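PDB 6NST: branched-chain-amino-acid aminotransferase from Pseudomonas aeruginosa, which probably transfers the amino group of leucine, isoleucine or valine to 2-oxoglutarate with the help of pyridoxal 5'-phosphate. Local coordinates for residues A51-Q56 against R222-T227. The protein carries 1 engineered substitution. Sequence-based numbering, arbitrary orientation.
Sequences AIFRLQ and RNTILT
With CG beside its backbone N and opposite the carbonyl carbon (chi1 -55°), Arg54 sends its chain toward the helix 220-231, and a bend at chi3 (68°) swings the guanidinium round to meet Asn223. That amide is held out from the helix with Asn223 CG anti to the backbone N, and Asn223 OD1 lies 3.2 Å from Arg54 NH1. The hydrogen bond between them is nearly straight at the proton and runs in the guanidinium plane, although the donor sits somewhat tilted from the carbonyl plane; the two flat groups are turned 54° from one another.

The methyl of Thr224 packs against both side chains of the other segment. Thr224 CG2 stands 3.6 Å from Arg54 CD and 3.3 Å from Arg54 NH1, meeting the guanidinium at its edge, and 3.9 Å from Phe53 CE2, again near the plane of the ring. Phe53 in turn receives Arg54 CG over the centre of one face, 3.5 Å above its plane, a CH-pi type contact. The hydroxyl of Thr224 is bonded to the carbonyl of Thr221. Beyond the pair, Phe53 packs on Leu291 and Val292 of helix 279-292, and Arg54 makes a cation-pi contact with Trp302.

The example illustrates how a long side chain can bridge two lobes of a class-IV aminotransferase whose backbones stay well apart: the nearest CA atoms, those of Arg54 and Thr224, are 9.5 Å distant. Arg54, the N-cap residue joining strand 51-53 of the antiparallel sheet to helix 55-68, is tied to helix 220-231 beside the mixed sheet. The bond has direction but no opposite charge, and the guanidinium's positive charge is probably shared between Asn223 OD1 and the Trp302 ring.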
loop_
_atom_site.group_PDB
_atom_site.type_symbol
_atom_site.label_atom_id
_atom_site.label_comp_id
_atom_site.label_asym_id
_atom_site.label_seq_id
_atom_site.Cartn_x
_atom_site.Cartn_y
_atom_site.Cartn_z
ATOM N N ALA A 51 1.299 44.160 -13.542
ATOM C CA ALA A 51 2.278 43.613 -12.615
ATOM C C ALA A 51 2.139 42.102 -12.526
ATOM O O ALA A 51 1.024 41.570 -12.489
ATOM C CB ALA A 51 2.133 44.235 -11.219
ATOM N N ILE A 52 3.280 41.421 -12.485
ATOM C CA ILE A 52 3.315 39.974 -12.314
ATOM C C ILE A 52 3.239 39.653 -10.827
ATOM O O ILE A 52 3.970 40.233 -10.017
ATOM C CB ILE A 52 4.588 39.383 -12.943
ATOM C CG1 ILE A 52 4.595 39.613 -14.456
ATOM C CG2 ILE A 52 4.704 37.905 -12.624
ATOM C CD1 ILE A 52 5.866 39.150 -15.133
ATOM N N PHE A 53 2.355 38.729 -10.464
ATOM C CA PHE A 53 2.147 38.369 -9.069
ATOM C C PHE A 53 3.143 37.291 -8.663
ATOM O O PHE A 53 3.140 36.189 -9.226
ATOM C CB PHE A 53 0.717 37.891 -8.833
ATOM C CG PHE A 53 0.432 37.542 -7.403
ATOM C CD1 PHE A 53 0.387 38.530 -6.434
ATOM C CD2 PHE A 53 0.214 36.230 -7.026
ATOM C CE1 PHE A 53 0.129 38.215 -5.114
ATOM C CE2 PHE A 53 -0.047 35.909 -5.708
ATOM C CZ PHE A 53 -0.088 36.902 -4.751
ATOM N N ARG A 54 3.985 37.612 -7.681
ATOM C CA ARG A 54 5.000 36.708 -7.146
ATOM C C ARG A 54 5.849 36.110 -8.267
ATOM O O ARG A 54 5.918 34.895 -8.465
ATOM C CB ARG A 54 4.362 35.616 -6.286
ATOM C CG ARG A 54 3.499 36.166 -5.166
ATOM C CD ARG A 54 3.313 35.153 -4.055
ATOM N NE ARG A 54 4.556 34.906 -3.332
ATOM C CZ ARG A 54 4.653 34.144 -2.247
ATOM N NH1 ARG A 54 3.577 33.550 -1.751
ATOM N NH2 ARG A 54 5.826 33.979 -1.654
ATOM N N LEU A 55 6.495 37.008 -9.013
ATOM C CA LEU A 55 7.391 36.579 -10.080
ATOM C C LEU A 55 8.534 35.732 -9.531
ATOM O O LEU A 55 8.910 34.718 -10.130
ATOM C CB LEU A 55 7.932 37.798 -10.823
ATOM C CG LEU A 55 8.976 37.515 -11.900
ATOM C CD1 LEU A 55 8.418 36.561 -12.944
ATOM C CD2 LEU A 55 9.457 38.806 -12.546
ATOM N N GLN A 56 9.087 36.127 -8.382
ATOM C CA GLN A 56 10.244 35.430 -7.830
ATOM C C GLN A 56 9.892 34.007 -7.411
ATOM O O GLN A 56 10.665 33.073 -7.660
ATOM C CB GLN A 56 10.809 36.219 -6.647
ATOM C CG GLN A 56 11.980 35.554 -5.931
ATOM C CD GLN A 56 13.268 35.578 -6.738
ATOM O OE1 GLN A 56 13.323 36.139 -7.833
ATOM N NE2 GLN A 56 14.316 34.968 -6.193
ATOM N N ARG A 222 -1.704 28.508 -2.747
ATOM C CA ARG A 222 -1.933 27.943 -1.423
ATOM C C ARG A 222 -1.074 28.641 -0.376
ATOM O O ARG A 222 -1.542 28.928 0.730
ATOM C CB ARG A 222 -1.646 26.442 -1.447
ATOM C CG ARG A 222 -1.660 25.773 -0.087
ATOM C CD ARG A 222 -1.115 24.355 -0.184
ATOM N NE ARG A 222 -1.251 23.631 1.075
ATOM C CZ ARG A 222 -0.372 23.690 2.069
ATOM N NH1 ARG A 222 0.715 24.444 1.956
ATOM N NH2 ARG A 222 -0.583 22.994 3.178
ATOM N N ASN A 223 0.183 28.938 -0.717
ATOM C CA ASN A 223 1.070 29.607 0.230
ATOM C C ASN A 223 0.608 31.032 0.512
ATOM O O ASN A 223 0.746 31.521 1.639
ATOM C CB ASN A 223 2.504 29.603 -0.299
ATOM C CG ASN A 223 3.479 30.265 0.657
ATOM O OD1 ASN A 223 3.634 31.486 0.658
ATOM N ND2 ASN A 223 4.144 29.458 1.475
ATOM N N THR A 224 0.065 31.716 -0.499
ATOM C CA THR A 224 -0.448 33.063 -0.278
ATOM C C THR A 224 -1.674 33.043 0.627
ATOM O O THR A 224 -1.855 33.945 1.454
ATOM C CB THR A 224 -0.787 33.734 -1.610
ATOM O OG1 THR A 224 -1.853 33.021 -2.248
ATOM C CG2 THR A 224 0.420 33.746 -2.523
ATOM N N ILE A 225 -2.526 32.026 0.484
ATOM C CA ILE A 225 -3.719 31.945 1.321
ATOM C C ILE A 225 -3.334 31.692 2.774
ATOM O O ILE A 225 -3.941 32.254 3.694
ATOM C CB ILE A 225 -4.686 30.873 0.780
ATOM C CG1 ILE A 225 -5.755 31.513 -0.111
ATOM C CG2 ILE A 225 -5.362 30.122 1.916
ATOM C CD1 ILE A 225 -5.219 32.211 -1.336
ATOM N N LEU A 226 -2.310 30.864 3.009
ATOM C CA LEU A 226 -1.821 30.671 4.372
ATOM C C LEU A 226 -1.349 31.989 4.971
ATOM O O LEU A 226 -1.570 32.259 6.157
ATOM C CB LEU A 226 -0.683 29.645 4.403
ATOM C CG LEU A 226 -0.824 28.274 3.729
ATOM C CD1 LEU A 226 0.247 27.317 4.241
ATOM C CD2 LEU A 226 -2.208 27.679 3.908
ATOM N N THR A 227 -0.698 32.826 4.159
ATOM C CA THR A 227 -0.288 34.150 4.614
ATOM C C THR A 227 -1.498 35.042 4.861
ATOM O O THR A 227 -1.592 35.705 5.901
ATOM C CB THR A 227 0.643 34.790 3.584
ATOM O OG1 THR A 227 1.800 33.964 3.401
ATOM C CG2 THR A 227 1.074 36.177 4.041
#